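Local coordinates for uncharacterized protein (Bacteroides ovatus, PDB 4ORL) that is of unknown function but belongs to the DUF4783 family of the NTF2 clan, whose members share a cone-like alpha+beta fold, at residues Thr77-Phe90 with Tyr98-Glu110. Sequence-based numbering, arbitrary orientation.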
loop_
_atom_site.group_PDB
_atom_site.type_symbol
_atom_site.label_atom_id
_atom_site.label_comp_id
_atom_site.label_asym_id
_atom_site.label_seq_id
_atom_site.Cartn_x
_atom_site.Cartn_y
_atom_site.Cartn_z
ATOM N N THR A 77 -2.725 7.123 -6.824
ATOM C CA THR A 77 -3.919 6.611 -7.494
ATOM C C THR A 77 -3.568 5.408 -8.324
ATOM O O THR A 77 -2.654 5.460 -9.189
ATOM C CB THR A 77 -4.577 7.661 -8.383
ATOM O OG1 THR A 77 -4.857 8.826 -7.596
ATOM C CG2 THR A 77 -5.889 7.150 -8.998
ATOM N N LEU A 78 -4.271 4.337 -8.068
ATOM C CA LEU A 78 -4.128 3.090 -8.742
ATOM C C LEU A 78 -5.172 2.992 -9.848
ATOM O O LEU A 78 -6.366 3.084 -9.553
ATOM C CB LEU A 78 -4.346 1.988 -7.725
ATOM C CG LEU A 78 -3.948 0.606 -8.050
ATOM C CD1 LEU A 78 -2.425 0.441 -8.083
ATOM C CD2 LEU A 78 -4.565 -0.335 -7.033
ATOM N N ALA A 79 -4.762 2.858 -11.093
ATOM C CA ALA A 79 -5.650 2.645 -12.205
ATOM C C ALA A 79 -5.805 1.144 -12.434
ATOM O O ALA A 79 -4.804 0.401 -12.506
ATOM C CB ALA A 79 -5.090 3.306 -13.454
ATOM N N THR A 80 -7.055 0.695 -12.527
ATOM C CA THR A 80 -7.382 -0.726 -12.691
ATOM C C THR A 80 -8.473 -0.941 -13.714
ATOM O O THR A 80 -9.149 0.004 -14.128
ATOM C CB THR A 80 -7.843 -1.368 -11.344
ATOM O OG1 THR A 80 -9.229 -1.096 -11.102
ATOM C CG2 THR A 80 -7.023 -0.865 -10.177
ATOM N N THR A 81 -8.703 -2.212 -14.050
ATOM C CA THR A 81 -9.800 -2.601 -14.953
ATOM C C THR A 81 -11.164 -2.171 -14.410
ATOM O O THR A 81 -12.116 -1.979 -15.194
ATOM C CB THR A 81 -9.812 -4.133 -15.211
ATOM O OG1 THR A 81 -9.891 -4.842 -13.966
ATOM C CG2 THR A 81 -8.580 -4.567 -15.962
ATOM N N ASN A 82 -11.275 -2.037 -13.079
ATOM C CA ASN A 82 -12.523 -1.629 -12.452
ATOM C C ASN A 82 -12.570 -0.180 -12.004
ATOM O O ASN A 82 -13.507 0.223 -11.323
ATOM C CB ASN A 82 -12.849 -2.565 -11.293
ATOM C CG ASN A 82 -13.112 -3.986 -11.764
ATOM O OD1 ASN A 82 -13.805 -4.195 -12.758
ATOM N ND2 ASN A 82 -12.537 -4.960 -11.077
ATOM N N GLY A 83 -11.627 0.625 -12.473
ATOM C CA GLY A 83 -11.586 2.049 -12.188
ATOM C C GLY A 83 -10.448 2.421 -11.260
ATOM O O GLY A 83 -9.547 1.606 -11.017
ATOM N N ASN A 84 -10.484 3.657 -10.767
ATOM C CA ASN A 84 -9.399 4.218 -9.960
ATOM C C ASN A 84 -9.642 4.008 -8.468
ATOM O O ASN A 84 -10.792 4.104 -7.998
ATOM C CB ASN A 84 -9.246 5.734 -10.215
ATOM C CG ASN A 84 -8.505 6.054 -11.503
ATOM O OD1 ASN A 84 -8.140 5.161 -12.274
ATOM N ND2 ASN A 84 -8.270 7.354 -11.737
ATOM N N PHE A 85 -8.568 3.761 -7.732
ATOM C CA PHE A 85 -8.592 3.687 -6.285
ATOM C C PHE A 85 -7.527 4.605 -5.733
ATOM O O PHE A 85 -6.394 4.580 -6.213
ATOM C CB PHE A 85 -8.282 2.268 -5.806
ATOM C CG PHE A 85 -9.300 1.245 -6.174
ATOM C CD1 PHE A 85 -9.319 0.660 -7.409
ATOM C CD2 PHE A 85 -10.275 0.849 -5.243
ATOM C CE1 PHE A 85 -10.238 -0.299 -7.724
ATOM C CE2 PHE A 85 -11.195 -0.093 -5.574
ATOM C CZ PHE A 85 -11.172 -0.677 -6.807
ATOM N N ARG A 86 -7.827 5.336 -4.665
ATOM C CA ARG A 86 -6.779 6.068 -3.953
ATOM C C ARG A 86 -6.163 5.138 -2.924
ATOM O O ARG A 86 -6.875 4.387 -2.213
ATOM C CB ARG A 86 -7.262 7.378 -3.286
ATOM C CG ARG A 86 -6.074 8.308 -2.910
ATOM C CD ARG A 86 -6.476 9.529 -2.090
ATOM N NE ARG A 86 -7.493 10.312 -2.760
ATOM C CZ ARG A 86 -8.790 10.244 -2.481
ATOM N NH1 ARG A 86 -9.222 9.444 -1.524
ATOM N NH2 ARG A 86 -9.645 10.973 -3.163
ATOM N N VAL A 87 -4.830 5.137 -2.890
ATOM C CA VAL A 87 -4.061 4.301 -1.970
ATOM C C VAL A 87 -3.309 5.208 -1.035
ATOM O O VAL A 87 -2.650 6.138 -1.487
ATOM C CB VAL A 87 -3.040 3.471 -2.739
ATOM C CG1 VAL A 87 -2.124 2.698 -1.787
ATOM C CG2 VAL A 87 -3.741 2.528 -3.708
ATOM N N ASN A 88 -3.463 4.962 0.266
ATOM C CA ASN A 88 -2.774 5.714 1.324
ATOM C C ASN A 88 -2.011 4.725 2.185
ATOM O O ASN A 88 -2.617 3.950 2.917
ATOM C CB ASN A 88 -3.786 6.473 2.205
ATOM C CG ASN A 88 -4.687 7.391 1.413
ATOM O OD1 ASN A 88 -4.467 8.605 1.371
ATOM N ND2 ASN A 88 -5.741 6.828 0.815
ATOM N N CYS A 89 -0.671 4.721 2.041
ATOM C CA CYS A 89 0.198 3.813 2.815
ATOM C C CYS A 89 0.928 4.551 3.864
ATOM O O CYS A 89 1.577 5.579 3.594
ATOM C CB CYS A 89 1.252 3.171 1.950
ATOM S SG CYS A 89 0.655 1.905 0.887
ATOM N N PHE A 90 0.862 4.023 5.089
ATOM C CA PHE A 90 1.549 4.609 6.237
ATOM C C PHE A 90 2.620 3.648 6.735
ATOM O O PHE A 90 2.372 2.460 6.918
ATOM C CB PHE A 90 0.555 4.920 7.334
ATOM C CG PHE A 90 -0.528 5.836 6.897
ATOM C CD1 PHE A 90 -0.339 7.205 6.925
ATOM C CD2 PHE A 90 -1.706 5.330 6.346
ATOM C CE1 PHE A 90 -1.320 8.063 6.472
ATOM C CE2 PHE A 90 -2.689 6.178 5.909
ATOM C CZ PHE A 90 -2.502 7.555 5.995
ATOM N N TYR A 98 11.788 1.416 7.122
ATOM C CA TYR A 98 10.412 1.849 7.261
ATOM C C TYR A 98 9.498 0.763 6.719
ATOM O O TYR A 98 9.672 0.295 5.600
ATOM C CB TYR A 98 10.199 3.176 6.535
ATOM C CG TYR A 98 10.727 4.367 7.316
ATOM C CD1 TYR A 98 12.096 4.585 7.459
ATOM C CD2 TYR A 98 9.855 5.282 7.901
ATOM C CE1 TYR A 98 12.575 5.668 8.186
ATOM C CE2 TYR A 98 10.320 6.356 8.637
ATOM C CZ TYR A 98 11.685 6.543 8.790
ATOM O OH TYR A 98 12.169 7.627 9.508
ATOM N N LEU A 99 8.552 0.328 7.543
ATOM C CA LEU A 99 7.668 -0.754 7.174
ATOM C C LEU A 99 6.233 -0.309 7.223
ATOM O O LEU A 99 5.849 0.498 8.073
ATOM C CB LEU A 99 7.861 -1.949 8.116
ATOM C CG LEU A 99 9.247 -2.591 8.111
ATOM C CD1 LEU A 99 9.275 -3.712 9.115
ATOM C CD2 LEU A 99 9.607 -3.092 6.727
ATOM N N ILE A 100 5.449 -0.820 6.287
ATOM C CA ILE A 100 4.030 -0.486 6.167
ATOM C C ILE A 100 3.247 -1.065 7.322
ATOM O O ILE A 100 3.305 -2.262 7.587
ATOM C CB ILE A 100 3.433 -1.028 4.859
ATOM C CG1 ILE A 100 4.135 -0.424 3.644
ATOM C CG2 ILE A 100 1.935 -0.773 4.818
ATOM C CD1 ILE A 100 3.882 -1.200 2.360
ATOM N N HIS A 101 2.525 -0.202 8.018
ATOM C CA HIS A 101 1.625 -0.647 9.082
ATOM C C HIS A 101 0.142 -0.344 8.802
ATOM O O HIS A 101 -0.712 -0.846 9.504
ATOM C CB HIS A 101 2.054 -0.107 10.438
ATOM C CG HIS A 101 1.848 1.346 10.598
ATOM N ND1 HIS A 101 0.692 1.874 11.136
ATOM C CD2 HIS A 101 2.648 2.399 10.307
ATOM C CE1 HIS A 101 0.778 3.194 11.141
ATOM N NE2 HIS A 101 1.960 3.538 10.660
ATOM N N GLN A 102 -0.161 0.447 7.769
ATOM C CA GLN A 102 -1.550 0.685 7.373
ATOM C C GLN A 102 -1.625 0.953 5.881
ATOM O O GLN A 102 -0.778 1.643 5.332
ATOM C CB GLN A 102 -2.127 1.858 8.158
ATOM C CG GLN A 102 -3.525 2.286 7.730
ATOM C CD GLN A 102 -4.212 3.111 8.781
ATOM O OE1 GLN A 102 -4.717 2.581 9.760
ATOM N NE2 GLN A 102 -4.225 4.421 8.592
ATOM N N ILE A 103 -2.613 0.357 5.227
ATOM C CA ILE A 103 -2.910 0.645 3.830
ATOM C C ILE A 103 -4.406 0.921 3.756
ATOM O O ILE A 103 -5.203 0.062 4.105
ATOM C CB ILE A 103 -2.572 -0.526 2.904
ATOM C CG1 ILE A 103 -1.099 -0.921 3.053
ATOM C CG2 ILE A 103 -2.835 -0.143 1.445
ATOM C CD1 ILE A 103 -0.707 -2.117 2.235
ATOM N N ARG A 104 -4.745 2.133 3.361
ATOM C CA ARG A 104 -6.119 2.447 3.121
ATOM C C ARG A 104 -6.373 2.623 1.648
ATOM O O ARG A 104 -5.629 3.315 0.937
ATOM C CB ARG A 104 -6.544 3.654 3.856
ATOM C CG ARG A 104 -7.981 3.930 3.567
ATOM C CD ARG A 104 -8.515 5.032 4.373
ATOM N NE ARG A 104 -9.814 5.364 3.833
ATOM C CZ ARG A 104 -10.962 5.238 4.498
ATOM N NH1 ARG A 104 -10.970 4.912 5.799
ATOM N NH2 ARG A 104 -12.103 5.512 3.876
ATOM N N ILE A 105 -7.404 1.949 1.169
ATOM C CA ILE A 105 -7.708 1.933 -0.259
ATOM C C ILE A 105 -9.169 2.316 -0.430
ATOM O O ILE A 105 -10.054 1.710 0.186
ATOM C CB ILE A 105 -7.449 0.557 -0.883
ATOM C CG1 ILE A 105 -5.953 0.197 -0.686
ATOM C CG2 ILE A 105 -7.824 0.544 -2.365
ATOM C CD1 ILE A 105 -5.485 -1.038 -1.414
ATOM N N ASP A 106 -9.400 3.353 -1.223
ATOM C CA ASP A 106 -10.759 3.872 -1.458
ATOM C C ASP A 106 -11.042 3.986 -2.947
ATOM O O ASP A 106 -10.244 4.550 -3.683
ATOM C CB ASP A 106 -10.873 5.250 -0.867
ATOM C CG ASP A 106 -10.752 5.243 0.628
ATOM O OD1 ASP A 106 -11.664 4.687 1.288
ATOM O OD2 ASP A 106 -9.719 5.727 1.120
ATOM N N LYS A 107 -12.189 3.489 -3.390
ATOM C CA LYS A 107 -12.633 3.695 -4.775
ATOM C C LYS A 107 -12.924 5.181 -4.987
ATOM O O LYS A 107 -13.674 5.774 -4.207
ATOM C CB LYS A 107 -13.901 2.885 -5.041
ATOM C CG LYS A 107 -14.418 2.976 -6.468
ATOM C CD LYS A 107 -13.738 1.983 -7.362
ATOM C CE LYS A 107 -13.930 2.342 -8.826
ATOM N NZ LYS A 107 -13.408 3.704 -9.141
ATOM N N ILE A 108 -12.403 5.772 -6.082
ATOM C CA ILE A 108 -12.588 7.242 -6.366
ATOM C C ILE A 108 -13.076 7.504 -7.806
ATOM O O ILE A 108 -13.028 6.619 -8.641
ATOM C CB ILE A 108 -11.269 8.084 -6.122
ATOM C CG1 ILE A 108 -10.124 7.673 -7.051
ATOM C CG2 ILE A 108 -10.796 7.966 -4.684
ATOM C CD1 ILE A 108 -8.992 8.684 -7.063
ATOM N N ASN A 109 -13.566 8.729 -8.068
ATOM C CA ASN A 109 -14.010 9.136 -9.435
ATOM C C ASN A 109 -12.860 9.273 -10.448
ATOM O O ASN A 109 -11.726 9.536 -10.075
ATOM C CB ASN A 109 -14.784 10.466 -9.379
ATOM C CG ASN A 109 -16.135 10.332 -8.691
ATOM O OD1 ASN A 109 -16.609 9.226 -8.437
ATOM N ND2 ASN A 109 -16.769 11.475 -8.395
ATOM N N GLU A 110 -13.196 9.130 -11.732
ATOM C CA GLU A 110 -12.218 9.225 -12.838
ATOM C C GLU A 110 -12.123 10.644 -13.387
ATOM O O GLU A 110 -13.043 11.452 -13.244
ATOM C CB GLU A 110 -12.591 8.245 -13.971
ATOM C CG GLU A 110 -11.886 6.908 -13.852
ATOM C CD GLU A 110 -12.530 5.786 -14.625
ATOM O OE1 GLU A 110 -13.723 5.904 -15.010
ATOM O OE2 GLU A 110 -11.833 4.766 -14.843
ATOM O OXT GLU A 110 -11.118 11.011 -14.001
HETATM O O HOH W 1 -12.874 5.250 -11.081
HETATM O O HOH W 2 -9.511 10.391 -10.952
#
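Lys107 lays its aliphatic chain across one face of the Phe85 ring, its CD 4.0 Å from the ring centroid in a CH-pi contact. With CG anti to the backbone N (chi1 -177°), bends at chi2 and chi4 carry the chain over the ring and bring NZ to Asn84 O at 2.9 Å. That carbonyl also accepts an almost straight bond from Ile108 N at 3.0 Å, so two donors grip one oxygen. Beside the lysine, Ile105 CG2 touches Phe85 CD2 at 3.8 Å, while Phe51 of helix 41-54 packs edge-to-face with the same ring; an alanine in place of Phe85 would probably leave the lysine methylenes and Ile105 CG2 without their aromatic surface and open a gap beneath the helix. On the other face of the sheet, Ile108 CG2 sits over the Arg86 guanidinium, 3.6 Å from NH2, the two side chains crossing at about a right angle. Arg86 NH1 stays beyond salt-bridge range of Asp106 OD2, which takes Arg104 NE on its syn lone pair, in a salt bridge along one strand. Farther on, the Gln102 side chain lies alongside Phe90, its amide turned nearly perpendicular to the ring (84°), with NE2 3.5 Å from CD2 and OE1 hydrogen-bonded to Asn29 ND2 on neighbouring strand 28-32. His101 and Gln102 both face Phe90 in a classic beta bulge in the antiparallel hairpin of strands 83-94 and 97-108, within a mixed, curved sheet consistent with the NTF2-like fold of its clan.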